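Local structure of 2-oxoglutarate carboxylase small subunit (Hydrogenobacter thermophilus, 7KCT) at residues Leu77-Gly82 and Lys106-Ile111; Lys13-Asn18 and Glu72-Leu77. The protein is a biotin carboxylase-like subunit with an ATP-grasp domain, which holds ADP, bicarbonate and magnesium. One frame throughout, in Å; residues are numbered along the deposited sequence.

Strand 13-16 is the first and central strand of a five-stranded parallel sheet in the N-terminal, Rossmann-like domain. The chain leaves it through helix 20-32 and strands 36-41 and 56-59, then returns along helix 71-81, whose segment 72-77 packs on 13-18; contact 2 thus closes a loop of 53 residues. Leu77, which ends one segment and begins the next, touches the strand in contact 2; beyond it the helix runs on to contact 1, where 106-111 closes a shorter loop of 23 residues. The two loops follow in series, neither enclosing nor crossing the other. Together they fix helix 71-81 to the middle of the sheet and to the approach to its edge strand 109-110.

Contact 1: Leu77-Gly82 and Lys106-Ile111; sequences LALEVG and KGITFI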
loop_
_atom_site.group_PDB
_atom_site.type_symbol
_atom_site.label_atom_id
_atom_site.label_comp_id
_atom_site.label_asym_id
_atom_site.label_seq_id
_atom_site.Cartn_x
_atom_site.Cartn_y
_atom_site.Cartn_z
ATOM N N LEU A 77 20.120 -18.802 -21.574
ATOM C CA LEU A 77 20.243 -17.338 -21.471
ATOM C C LEU A 77 20.819 -16.939 -20.130
ATOM O O LEU A 77 21.662 -16.042 -20.048
ATOM C CB LEU A 77 18.898 -16.639 -21.668
ATOM C CG LEU A 77 18.790 -15.130 -21.464
ATOM C CD1 LEU A 77 19.553 -14.416 -22.570
ATOM C CD2 LEU A 77 17.302 -14.752 -21.463
ATOM N N ALA A 78 20.358 -17.585 -19.062
ATOM C CA ALA A 78 20.865 -17.295 -17.739
ATOM C C ALA A 78 22.367 -17.505 -17.690
ATOM O O ALA A 78 23.098 -16.683 -17.129
ATOM C CB ALA A 78 20.181 -18.192 -16.698
ATOM N N LEU A 79 22.854 -18.581 -18.308
ATOM C CA LEU A 79 24.298 -18.781 -18.377
ATOM C C LEU A 79 25.003 -17.670 -19.172
ATOM O O LEU A 79 26.062 -17.185 -18.753
ATOM C CB LEU A 79 24.608 -20.152 -18.976
ATOM C CG LEU A 79 24.269 -21.400 -18.158
ATOM C CD1 LEU A 79 24.519 -22.658 -19.030
ATOM C CD2 LEU A 79 25.076 -21.401 -16.869
ATOM N N GLU A 80 24.448 -17.276 -20.321
ATOM C CA GLU A 80 25.087 -16.272 -21.191
ATOM C C GLU A 80 25.233 -14.907 -20.518
ATOM O O GLU A 80 26.179 -14.160 -20.811
ATOM C CB GLU A 80 24.275 -16.106 -22.499
ATOM C CG GLU A 80 24.242 -17.368 -23.407
ATOM C CD GLU A 80 23.014 -17.457 -24.347
ATOM O OE1 GLU A 80 22.165 -16.533 -24.394
ATOM O OE2 GLU A 80 22.891 -18.493 -25.043
ATOM N N VAL A 81 24.265 -14.502 -19.692
ATOM C CA VAL A 81 24.334 -13.182 -19.059
ATOM C C VAL A 81 24.903 -13.227 -17.653
ATOM O O VAL A 81 24.966 -12.192 -16.986
ATOM C CB VAL A 81 22.957 -12.485 -19.051
ATOM C CG1 VAL A 81 22.349 -12.475 -20.451
ATOM C CG2 VAL A 81 22.011 -13.127 -18.079
ATOM N N GLY A 82 25.309 -14.390 -17.178
ATOM C CA GLY A 82 25.821 -14.520 -15.832
ATOM C C GLY A 82 24.814 -14.421 -14.697
ATOM O O GLY A 82 25.198 -14.041 -13.588
ATOM N N LYS A 106 23.161 -27.373 -14.869
ATOM C CA LYS A 106 23.932 -26.304 -15.471
ATOM C C LYS A 106 24.550 -25.381 -14.451
ATOM O O LYS A 106 25.161 -24.388 -14.844
ATOM C CB LYS A 106 23.056 -25.494 -16.423
ATOM C CG LYS A 106 22.483 -26.316 -17.552
ATOM C CD LYS A 106 23.550 -26.885 -18.447
ATOM C CE LYS A 106 22.978 -27.173 -19.820
ATOM N NZ LYS A 106 23.957 -27.870 -20.687
ATOM N N GLY A 107 24.367 -25.649 -13.161
ATOM C CA GLY A 107 24.938 -24.813 -12.137
ATOM C C GLY A 107 24.184 -23.538 -11.844
ATOM O O GLY A 107 24.763 -22.608 -11.267
ATOM N N ILE A 108 22.905 -23.472 -12.198
ATOM C CA ILE A 108 22.044 -22.313 -11.925
ATOM C C ILE A 108 21.144 -22.666 -10.754
ATOM O O ILE A 108 20.571 -23.760 -10.724
ATOM C CB ILE A 108 21.189 -21.960 -13.154
ATOM C CG1 ILE A 108 22.066 -21.660 -14.358
ATOM C CG2 ILE A 108 20.254 -20.763 -12.886
ATOM C CD1 ILE A 108 22.902 -20.441 -14.193
ATOM N N THR A 109 20.991 -21.756 -9.798
ATOM C CA THR A 109 20.129 -22.046 -8.649
ATOM C C THR A 109 18.651 -21.786 -9.018
ATOM O O THR A 109 18.257 -20.656 -9.358
ATOM C CB THR A 109 20.557 -21.218 -7.431
ATOM O OG1 THR A 109 21.909 -21.524 -7.059
ATOM C CG2 THR A 109 19.705 -21.500 -6.197
ATOM N N PHE A 110 17.840 -22.839 -8.973
ATOM C CA PHE A 110 16.378 -22.728 -9.101
ATOM C C PHE A 110 15.812 -22.232 -7.766
ATOM O O PHE A 110 16.049 -22.861 -6.730
ATOM C CB PHE A 110 15.810 -24.094 -9.513
ATOM C CG PHE A 110 14.315 -24.101 -9.765
ATOM C CD1 PHE A 110 13.823 -23.707 -10.985
ATOM C CD2 PHE A 110 13.414 -24.539 -8.787
ATOM C CE1 PHE A 110 12.459 -23.711 -11.237
ATOM C CE2 PHE A 110 12.031 -24.525 -9.026
ATOM C CZ PHE A 110 11.560 -24.103 -10.235
ATOM N N ILE A 111 15.081 -21.105 -7.775
ATOM C CA ILE A 111 14.498 -20.519 -6.553
ATOM C C ILE A 111 13.140 -21.194 -6.347
ATOM O O ILE A 111 12.091 -20.757 -6.866
ATOM C CB ILE A 111 14.395 -18.990 -6.643
ATOM C CG1 ILE A 111 15.802 -18.389 -6.793
ATOM C CG2 ILE A 111 13.670 -18.407 -5.432
ATOM C CD1 ILE A 111 15.806 -16.911 -7.201
#
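Leu79 meets both Lys106 and Ile108: of its two methyls, CD2 reaches both partners, while CD1 turns to Lys106 alone. The apolar packing centres on CD2 of Leu79, which lies 3.6 Å from CD1 of Ile108 and 3.9 Å from CG1 of the same residue. Ile108 sets its CG1 branch beside its own backbone N (chi1 -58°), and this branch carries the terminal methyl to the helix. Leucine suits the exposed margin here because it lays its branched end over the buried isoleucine. Leu79 CD1 packs 4.1 Å from the CB of Lys106, the two side chains crossing at about a right angle. The lysine bends at chi2 (-63°) and its amino end leads away, which suits a long residue at an exposed place whose aliphatic base alone takes part. Ala78 adds a looser contact, CB 4.3 Å from Ile108 CD1; its small side chain suits the buried side of the helix. Of a different kind is the methyl set against a backbone carbonyl, Leu79 CD2 resting 3.6 Å from the O of Lys106. Deeper in, Ala78 and Ile108 both touch Ile86 of strand 85-87, so helix 71-81 and the lead into strand 109-110 converge on the same strand of the parallel sheet.

Contact 2: Lys13-Asn18 and Glu72-Leu77; sequences KVLVAN and ERIVDL
Leu15 holds its CG anti to the backbone N (chi1 -175°), a torsion that sends both methyls from the strand to Ile74 and Leu77 of the helix. In Ile74 it is the CG2 branch that lies anti to N, and this methyl faces the strand. It rests against CD2 of Leu15 and CB of Ala17, the three methyl carbons forming a triangle with sides of about 4.0 Å. Leu15 CD1 packs one turn on, 3.8 Å from CD2 of Leu77; it also lies 4.1 Å from the carbonyl O of Ile74. Leu15 crosses each of the two helix side chains at about a right angle. Ala17 sits where strand 13-16 has ended in an inverse gamma turn, and its short side chain lets the helix pass close by, the CA atoms of Ala17 and Ile74 being 7.3 Å apart. Val16 points the other way, onto Ala23, Val26 and Ile27 of helix 20-32, as alternating strand residues do in a sheet covered on both faces. All four touching residues are buried and aliphatic; the contact is therefore probably held by close packing and the exclusion of water, while the strand's backbone bonds go to its sheet neighbours.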
loop_
_atom_site.group_PDB
_atom_site.type_symbol
_atom_site.label_atom_id
_atom_site.label_comp_id
_atom_site.label_asym_id
_atom_site.label_seq_id
_atom_site.Cartn_x
_atom_site.Cartn_y
_atom_site.Cartn_z
ATOM N N LYS A 13 23.020 -11.610 -9.639
ATOM C CA LYS A 13 22.043 -11.425 -10.689
ATOM C C LYS A 13 20.999 -12.564 -10.732
ATOM O O LYS A 13 21.360 -13.693 -10.613
ATOM C CB LYS A 13 22.748 -11.321 -12.030
ATOM C CG LYS A 13 21.844 -11.049 -13.204
ATOM C CD LYS A 13 22.578 -10.995 -14.516
ATOM C CE LYS A 13 23.547 -9.848 -14.554
ATOM N NZ LYS A 13 24.044 -9.601 -15.901
ATOM N N VAL A 14 19.717 -12.224 -10.878
ATOM C CA VAL A 14 18.629 -13.200 -10.930
ATOM C C VAL A 14 17.859 -12.962 -12.224
ATOM O O VAL A 14 17.492 -11.813 -12.535
ATOM C CB VAL A 14 17.679 -13.075 -9.721
ATOM C CG1 VAL A 14 16.405 -13.937 -9.896
ATOM C CG2 VAL A 14 18.389 -13.383 -8.465
ATOM N N LEU A 15 17.581 -14.039 -12.947
ATOM C CA LEU A 15 16.658 -14.043 -14.078
ATOM C C LEU A 15 15.251 -14.461 -13.611
ATOM O O LEU A 15 15.079 -15.456 -12.881
ATOM C CB LEU A 15 17.209 -14.968 -15.150
ATOM C CG LEU A 15 16.465 -15.032 -16.492
ATOM C CD1 LEU A 15 17.310 -15.498 -17.691
ATOM C CD2 LEU A 15 15.199 -15.897 -16.449
ATOM N N VAL A 16 14.249 -13.671 -14.009
ATOM C CA VAL A 16 12.852 -13.876 -13.638
ATOM C C VAL A 16 12.190 -14.515 -14.850
ATOM O O VAL A 16 12.050 -13.869 -15.890
ATOM C CB VAL A 16 12.195 -12.539 -13.277
ATOM C CG1 VAL A 16 10.787 -12.760 -12.897
ATOM C CG2 VAL A 16 13.006 -11.821 -12.157
ATOM N N ALA A 17 11.829 -15.789 -14.772
ATOM C CA ALA A 17 11.306 -16.496 -15.950
ATOM C C ALA A 17 9.775 -16.424 -15.962
ATOM O O ALA A 17 9.068 -17.410 -15.736
ATOM C CB ALA A 17 11.799 -17.934 -15.974
ATOM N N ASN A 18 9.254 -15.209 -16.093
ATOM C CA ASN A 18 7.808 -14.987 -15.992
ATOM C C ASN A 18 7.483 -13.560 -16.438
ATOM O O ASN A 18 8.341 -12.877 -17.010
ATOM C CB ASN A 18 7.301 -15.269 -14.583
ATOM C CG ASN A 18 5.881 -15.842 -14.584
ATOM O OD1 ASN A 18 4.933 -15.248 -15.121
ATOM N ND2 ASN A 18 5.732 -16.985 -13.971
ATOM N N GLU A 72 15.211 -25.080 -22.126
ATOM C CA GLU A 72 16.603 -25.031 -22.574
ATOM C C GLU A 72 17.042 -23.599 -22.904
ATOM O O GLU A 72 18.162 -23.191 -22.553
ATOM C CB GLU A 72 16.809 -25.950 -23.783
ATOM N N ARG A 73 16.193 -22.842 -23.611
ATOM C CA ARG A 73 16.564 -21.496 -24.014
ATOM C C ARG A 73 16.698 -20.558 -22.815
ATOM O O ARG A 73 17.602 -19.715 -22.794
ATOM C CB ARG A 73 15.557 -20.942 -25.020
ATOM C CG ARG A 73 16.104 -19.737 -25.738
ATOM C CD ARG A 73 15.033 -18.954 -26.514
ATOM N NE ARG A 73 14.559 -19.660 -27.708
ATOM C CZ ARG A 73 13.352 -20.209 -27.827
ATOM N NH1 ARG A 73 12.492 -20.126 -26.824
ATOM N NH2 ARG A 73 12.993 -20.823 -28.952
ATOM N N ILE A 74 15.843 -20.711 -21.798
ATOM C CA ILE A 74 15.887 -19.838 -20.619
ATOM C C ILE A 74 17.128 -20.113 -19.778
ATOM O O ILE A 74 17.789 -19.188 -19.297
ATOM C CB ILE A 74 14.596 -20.040 -19.810
ATOM C CG1 ILE A 74 13.421 -19.516 -20.624
ATOM C CG2 ILE A 74 14.630 -19.311 -18.490
ATOM C CD1 ILE A 74 12.032 -19.843 -20.061
ATOM N N VAL A 75 17.457 -21.391 -19.579
ATOM C CA VAL A 75 18.641 -21.739 -18.808
ATOM C C VAL A 75 19.906 -21.328 -19.539
ATOM O O VAL A 75 20.863 -20.829 -18.924
ATOM C CB VAL A 75 18.635 -23.244 -18.493
ATOM C CG1 VAL A 75 19.990 -23.644 -17.970
ATOM C CG2 VAL A 75 17.575 -23.527 -17.499
ATOM N N ASP A 76 19.938 -21.533 -20.851
ATOM C CA ASP A 76 21.052 -21.065 -21.661
ATOM C C ASP A 76 21.222 -19.553 -21.543
ATOM O O ASP A 76 22.351 -19.055 -21.501
ATOM C CB ASP A 76 20.841 -21.420 -23.129
ATOM C CG ASP A 76 21.235 -22.861 -23.467
ATOM O OD1 ASP A 76 21.780 -23.573 -22.589
ATOM O OD2 ASP A 76 20.984 -23.278 -24.624
ATOM N N LEU A 77 20.120 -18.802 -21.574
ATOM C CA LEU A 77 20.243 -17.338 -21.471
ATOM C C LEU A 77 20.819 -16.939 -20.130
ATOM O O LEU A 77 21.662 -16.042 -20.048
ATOM C CB LEU A 77 18.898 -16.639 -21.668
ATOM C CG LEU A 77 18.790 -15.130 -21.464
ATOM C CD1 LEU A 77 19.553 -14.416 -22.570
ATOM C CD2 LEU A 77 17.302 -14.752 -21.463
#